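Local atomic coordinates of tannase (PDB entry 6YQ4), a protein that hydrolyses gallotannins, detoxifying these plant polyphenol esters, and probably does so as a serine hydrolase of the alpha/beta-hydrolase fold. Residues 65-68 / 69-72; 126-129 / 130-133; 431-434 / 435-438. All coordinates share one frame; numbering follows the deposited sequence.

Contact 1 of 3, residues 65-68 / 69-72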
# COMPACT_ATOMS: atom_id res chain seq x y z
N SER A 65 -14.86 -23.07 10.14
CA SER A 65 -15.03 -23.79 8.89
C SER A 65 -13.72 -24.31 8.31
O SER A 65 -13.76 -25.05 7.32
CB SER A 65 -15.70 -22.89 7.85
OG SER A 65 -16.66 -22.03 8.45
N TYR A 66 -12.57 -23.94 8.87
CA TYR A 66 -11.28 -24.13 8.21
C TYR A 66 -10.57 -25.38 8.71
O TYR A 66 -10.55 -25.67 9.91
CB TYR A 66 -10.38 -22.91 8.43
CG TYR A 66 -10.90 -21.61 7.82
CD1 TYR A 66 -10.57 -20.36 8.38
CD2 TYR A 66 -11.71 -21.62 6.68
CE1 TYR A 66 -11.04 -19.19 7.83
CE2 TYR A 66 -12.18 -20.44 6.12
CZ TYR A 66 -11.84 -19.23 6.70
OH TYR A 66 -12.29 -18.05 6.15
N ASN A 67 -9.98 -26.13 7.78
CA ASN A 67 -9.19 -27.30 8.16
C ASN A 67 -7.82 -27.26 7.49
O ASN A 67 -7.44 -26.25 6.89
CB ASN A 67 -9.93 -28.60 7.82
CG ASN A 67 -10.22 -28.76 6.33
OD1 ASN A 67 -9.36 -28.51 5.48
ND2 ASN A 67 -11.44 -29.19 6.01
N SER A 68 -7.08 -28.36 7.56
CA SER A 68 -5.72 -28.38 7.05
C SER A 68 -5.62 -28.41 5.52
O SER A 68 -4.52 -28.25 4.99
CB SER A 68 -4.97 -29.57 7.63
OG SER A 68 -4.04 -30.05 6.69
N ASN A 69 -6.72 -28.64 4.80
CA ASN A 69 -6.75 -28.55 3.34
C ASN A 69 -7.53 -27.34 2.86
O ASN A 69 -7.63 -27.11 1.65
CB ASN A 69 -7.34 -29.82 2.73
CG ASN A 69 -6.46 -31.03 2.95
OD1 ASN A 69 -5.78 -31.48 2.03
ND2 ASN A 69 -6.46 -31.56 4.17
N ASN A 70 -8.05 -26.55 3.79
CA ASN A 70 -9.08 -25.56 3.56
C ASN A 70 -8.61 -24.15 3.76
O ASN A 70 -9.09 -23.24 3.07
CB ASN A 70 -10.23 -25.80 4.54
CG ASN A 70 -11.52 -25.49 3.96
OD1 ASN A 70 -11.63 -25.25 2.77
ND2 ASN A 70 -12.55 -25.51 4.79
N ALA A 71 -7.67 -23.95 4.68
CA ALA A 71 -7.48 -22.66 5.31
C ALA A 71 -6.98 -21.64 4.31
O ALA A 71 -5.98 -21.88 3.63
CB ALA A 71 -6.49 -22.80 6.47
N PRO A 72 -7.63 -20.49 4.20
CA PRO A 72 -7.00 -19.35 3.52
C PRO A 72 -5.62 -19.07 4.08
O PRO A 72 -5.32 -19.37 5.24
CB PRO A 72 -7.97 -18.19 3.80
CG PRO A 72 -9.24 -18.82 4.17
CD PRO A 72 -8.94 -20.17 4.76
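The carbonyl of S65 reaches the side chain of N70 across a tight type I beta turn overlaid by an Asx turn, just before strand 73-76 of the central sheet. S65 O takes a weak, bent hydrogen bond from N70 ND2 at 2.8 Å, tying the turn's entry to its far side. Next comes Y66, whose side chain crosses that of P72 at about a right angle. P72 CD stands over the ring centre, 3.5 Å from the centroid, a CH-pi contact suiting an electron-rich face and a polarised CH beside the proline nitrogen. Y109 meets this tyrosine edge-to-face, and V493 of helix 482-493 packs against it. N67 does most of the polar work, its short side chain able to bring an oxygen back to the N-H two residues on, as an Asx turn needs. Its chi1 of 61° sets CG between the backbone N and the carbonyl carbon, and OD1 accepts N69 N at 2.7 Å while lying 3.0 Å from N70 CB. The backbone O of N67 receives N70 N, above the carbonyl plane, and more weakly A71 N. S68 hydrogen-bonds through its backbone to G155 of the magnesium site, and S68 OG lies 3.8 Å from N69 ND2.

Contact 2 of 3, residues 126-129 / 130-133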
# COMPACT_ATOMS: atom_id res chain seq x y z
N GLY A 126 28.59 -2.34 -2.67
CA GLY A 126 27.95 -1.04 -2.55
C GLY A 126 26.92 -0.73 -3.61
O GLY A 126 26.28 0.33 -3.53
N ASN A 127 26.73 -1.61 -4.59
CA ASN A 127 25.65 -1.45 -5.56
C ASN A 127 24.29 -1.66 -4.92
O ASN A 127 24.10 -2.55 -4.09
CB ASN A 127 25.82 -2.44 -6.70
CG ASN A 127 27.10 -2.25 -7.45
OD1 ASN A 127 27.34 -1.20 -8.04
ND2 ASN A 127 27.96 -3.26 -7.41
N TYR A 128 23.33 -0.84 -5.34
CA TYR A 128 21.96 -0.92 -4.84
C TYR A 128 21.24 -2.13 -5.42
O TYR A 128 21.22 -2.34 -6.64
CB TYR A 128 21.22 0.36 -5.19
CG TYR A 128 21.82 1.59 -4.52
CD1 TYR A 128 21.86 1.69 -3.13
CD2 TYR A 128 22.36 2.63 -5.28
CE1 TYR A 128 22.43 2.80 -2.50
CE2 TYR A 128 22.91 3.76 -4.67
CZ TYR A 128 22.94 3.83 -3.28
OH TYR A 128 23.46 4.93 -2.65
N ILE A 129 20.61 -2.90 -4.53
CA ILE A 129 19.94 -4.15 -4.88
C ILE A 129 18.47 -4.15 -4.49
O ILE A 129 17.81 -5.19 -4.63
CB ILE A 129 20.66 -5.35 -4.22
CG1 ILE A 129 20.64 -5.18 -2.70
CG2 ILE A 129 22.08 -5.46 -4.74
CD1 ILE A 129 21.09 -6.39 -1.95
N GLY A 130 17.94 -3.03 -4.02
CA GLY A 130 16.56 -3.00 -3.58
C GLY A 130 15.79 -1.81 -4.11
O GLY A 130 14.77 -1.41 -3.55
N LYS A 131 16.30 -1.22 -5.19
CA LYS A 131 15.52 -0.24 -5.91
C LYS A 131 14.46 -0.95 -6.74
O LYS A 131 14.52 -2.16 -6.98
CB LYS A 131 16.41 0.60 -6.83
CG LYS A 131 17.65 1.17 -6.16
CD LYS A 131 17.27 2.10 -5.03
CE LYS A 131 18.32 3.16 -4.85
NZ LYS A 131 17.87 4.21 -3.91
N ALA A 132 13.48 -0.17 -7.17
CA ALA A 132 12.36 -0.70 -7.94
C ALA A 132 12.87 -1.53 -9.12
O ALA A 132 13.81 -1.11 -9.81
CB ALA A 132 11.49 0.45 -8.44
N PRO A 133 12.28 -2.69 -9.41
CA PRO A 133 11.09 -3.31 -8.84
C PRO A 133 11.35 -4.47 -7.85
O PRO A 133 10.54 -5.38 -7.79
CB PRO A 133 10.38 -3.83 -10.09
CG PRO A 133 11.57 -4.27 -10.98
CD PRO A 133 12.71 -3.35 -10.66
O HOH W 1 18.12 -2.13 -7.34
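Between Y128 and K131 the backbone makes an open beta turn, with Y128 CA and K131 CA 6.6 Å apart and a water molecule in place of the direct hydrogen bond. This turn lies in the loop from strand 110-114 to helix 134-148, within the part of the chain assigned to the alpha/beta-hydrolase family; P133, after a cis peptide bond, takes the N-cap position of that helix. The water accepts from K131 N at 3.0 Å and gives a weak bond to Y128 O. G130, buried, sits at the corner. The side chains of Y128 and K131 run side by side, pointing the same way. A bend at chi2 of -62° carries the lysine over one face of the tyrosine ring, where NZ stands 4.8 Å from the centroid, nearly on the ring normal, in a cation-pi contact. A long aliphatic chain ending in a charge suits this post, because NZ also forms a salt bridge with D375 and a hydrogen bond to N367 O, which pin it above the ring. One atom back along the chain, K131 CE makes a CH-pi contact displaced toward the ring rim, and nearer the backbone K131 CG rests 3.8 Å from Y128 CB.

Contact 3 of 3, residues 431-434 / 435-438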
# COMPACT_ATOMS: atom_id res chain seq x y z
N THR A 431 -8.21 -8.91 -14.85
CA THR A 431 -7.46 -9.07 -13.62
C THR A 431 -8.10 -10.18 -12.80
O THR A 431 -9.32 -10.21 -12.63
CB THR A 431 -7.43 -7.75 -12.84
OG1 THR A 431 -6.66 -6.81 -13.58
CG2 THR A 431 -6.79 -7.93 -11.49
N SER A 432 -7.27 -11.14 -12.36
CA SER A 432 -7.79 -12.38 -11.79
C SER A 432 -8.18 -12.23 -10.33
O SER A 432 -9.02 -13.00 -9.84
CB SER A 432 -6.78 -13.53 -11.95
OG SER A 432 -5.50 -13.27 -11.39
N THR A 433 -7.59 -11.28 -9.62
CA THR A 433 -7.92 -11.08 -8.21
C THR A 433 -9.28 -10.39 -8.13
O THR A 433 -9.43 -9.25 -8.57
CB THR A 433 -6.84 -10.26 -7.51
OG1 THR A 433 -5.59 -10.97 -7.58
CG2 THR A 433 -7.19 -10.03 -6.06
N LYS A 434 -10.26 -11.07 -7.54
CA LYS A 434 -11.61 -10.52 -7.51
C LYS A 434 -11.82 -9.52 -6.37
O LYS A 434 -12.52 -8.52 -6.56
CB LYS A 434 -12.64 -11.66 -7.42
CG LYS A 434 -13.83 -11.51 -8.39
CD LYS A 434 -14.88 -12.66 -8.24
CE LYS A 434 -16.23 -12.14 -7.68
NZ LYS A 434 -17.31 -13.19 -7.69
N TYR A 435 -11.26 -9.76 -5.19
CA TYR A 435 -11.69 -9.05 -3.98
C TYR A 435 -10.62 -8.10 -3.46
O TYR A 435 -9.43 -8.44 -3.39
CB TYR A 435 -12.06 -10.05 -2.90
CG TYR A 435 -13.05 -11.10 -3.33
CD1 TYR A 435 -14.41 -10.78 -3.43
CD2 TYR A 435 -12.64 -12.38 -3.64
CE1 TYR A 435 -15.33 -11.72 -3.84
CE2 TYR A 435 -13.55 -13.34 -4.03
CZ TYR A 435 -14.90 -12.99 -4.13
OH TYR A 435 -15.83 -13.92 -4.50
N TRP A 436 -11.06 -6.90 -3.07
CA TRP A 436 -10.19 -5.77 -2.75
C TRP A 436 -10.80 -5.01 -1.59
O TRP A 436 -11.96 -4.60 -1.67
CB TRP A 436 -10.02 -4.80 -3.95
CG TRP A 436 -9.44 -5.48 -5.16
CD1 TRP A 436 -10.04 -6.42 -5.96
CD2 TRP A 436 -8.12 -5.29 -5.68
NE1 TRP A 436 -9.17 -6.83 -6.95
CE2 TRP A 436 -7.99 -6.15 -6.79
CE3 TRP A 436 -7.04 -4.49 -5.31
CZ2 TRP A 436 -6.82 -6.20 -7.55
CZ3 TRP A 436 -5.89 -4.53 -6.08
CH2 TRP A 436 -5.78 -5.39 -7.17
N ARG A 437 -10.02 -4.81 -0.53
CA ARG A 437 -10.41 -3.97 0.59
C ARG A 437 -9.38 -2.85 0.71
O ARG A 437 -8.18 -3.11 0.85
CB ARG A 437 -10.52 -4.77 1.89
CG ARG A 437 -11.19 -4.00 3.02
CD ARG A 437 -11.01 -4.73 4.31
NE ARG A 437 -11.79 -4.19 5.42
CZ ARG A 437 -11.27 -3.52 6.45
NH1 ARG A 437 -9.95 -3.27 6.51
NH2 ARG A 437 -12.07 -3.10 7.42
N ILE A 438 -9.86 -1.61 0.65
CA ILE A 438 -9.03 -0.42 0.55
C ILE A 438 -9.50 0.56 1.61
O ILE A 438 -10.71 0.77 1.76
CB ILE A 438 -9.10 0.20 -0.87
CG1 ILE A 438 -8.48 -0.71 -1.92
CG2 ILE A 438 -8.42 1.52 -0.93
CD1 ILE A 438 -8.81 -0.27 -3.34
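Y435 meets its neighbour K434 where the loop 431-434 enters strand 435-439, between 202-206 and 465-469 in the parallel part of an alpha/beta-hydrolase sheet. K434 lies alongside the tyrosine, pointing the same way: its CB stands over one ring face, 3.9 Å from the centroid and offset toward the rim, a CH-pi contact. A bend at chi3 of 113° keeps the aliphatic chain following the ring, until CE comes 3.7 Å from Y435 OH. Lysine suits this place because its methylenes can pack on an aromatic while the residue as a whole stays exposed. The tyrosine also meets the F201 ring and, on helix 482-493, V492. W436 comes next, its indole reaching back toward the loop 431-434. Its NE1 donates to T433 O at 2.9 Å in a fairly straight bond (159° at the hydrogen); the acceptor lies near the indole plane, although NE1 stands above the carbonyl plane of T433. One N-H within a large apolar ring thus satisfies a loop carbonyl in the interior. T433 crosses the indole at about a right angle, its OG1 bound to I200 O. Along the indole edge K434 O lies in plane, 3.3 Å from CD1, and T431 CG2 approaches CZ2 at 4.3 Å.

Contact 3 is the buried one, at the start of a sheet strand, whereas contacts 1 and 2 are partly buried loop turns. Contacts 1 and 3 both lead into strands of the same large sheet and both meet helix 482-493, with nearest atoms about 11 Å apart; contact 2 leads instead into helix 134-148, its centre about 38 Å from that of contact 1. All three use an aromatic face against carbon, from a proline in 65-72 and lysines in the other two. Polar chemistry differs: asparagine amides close the turn beside the magnesium site, a water bridges the backbone of 126-133 while its lysine combines ring contact with a salt bridge, and an indole N-H serves the interior.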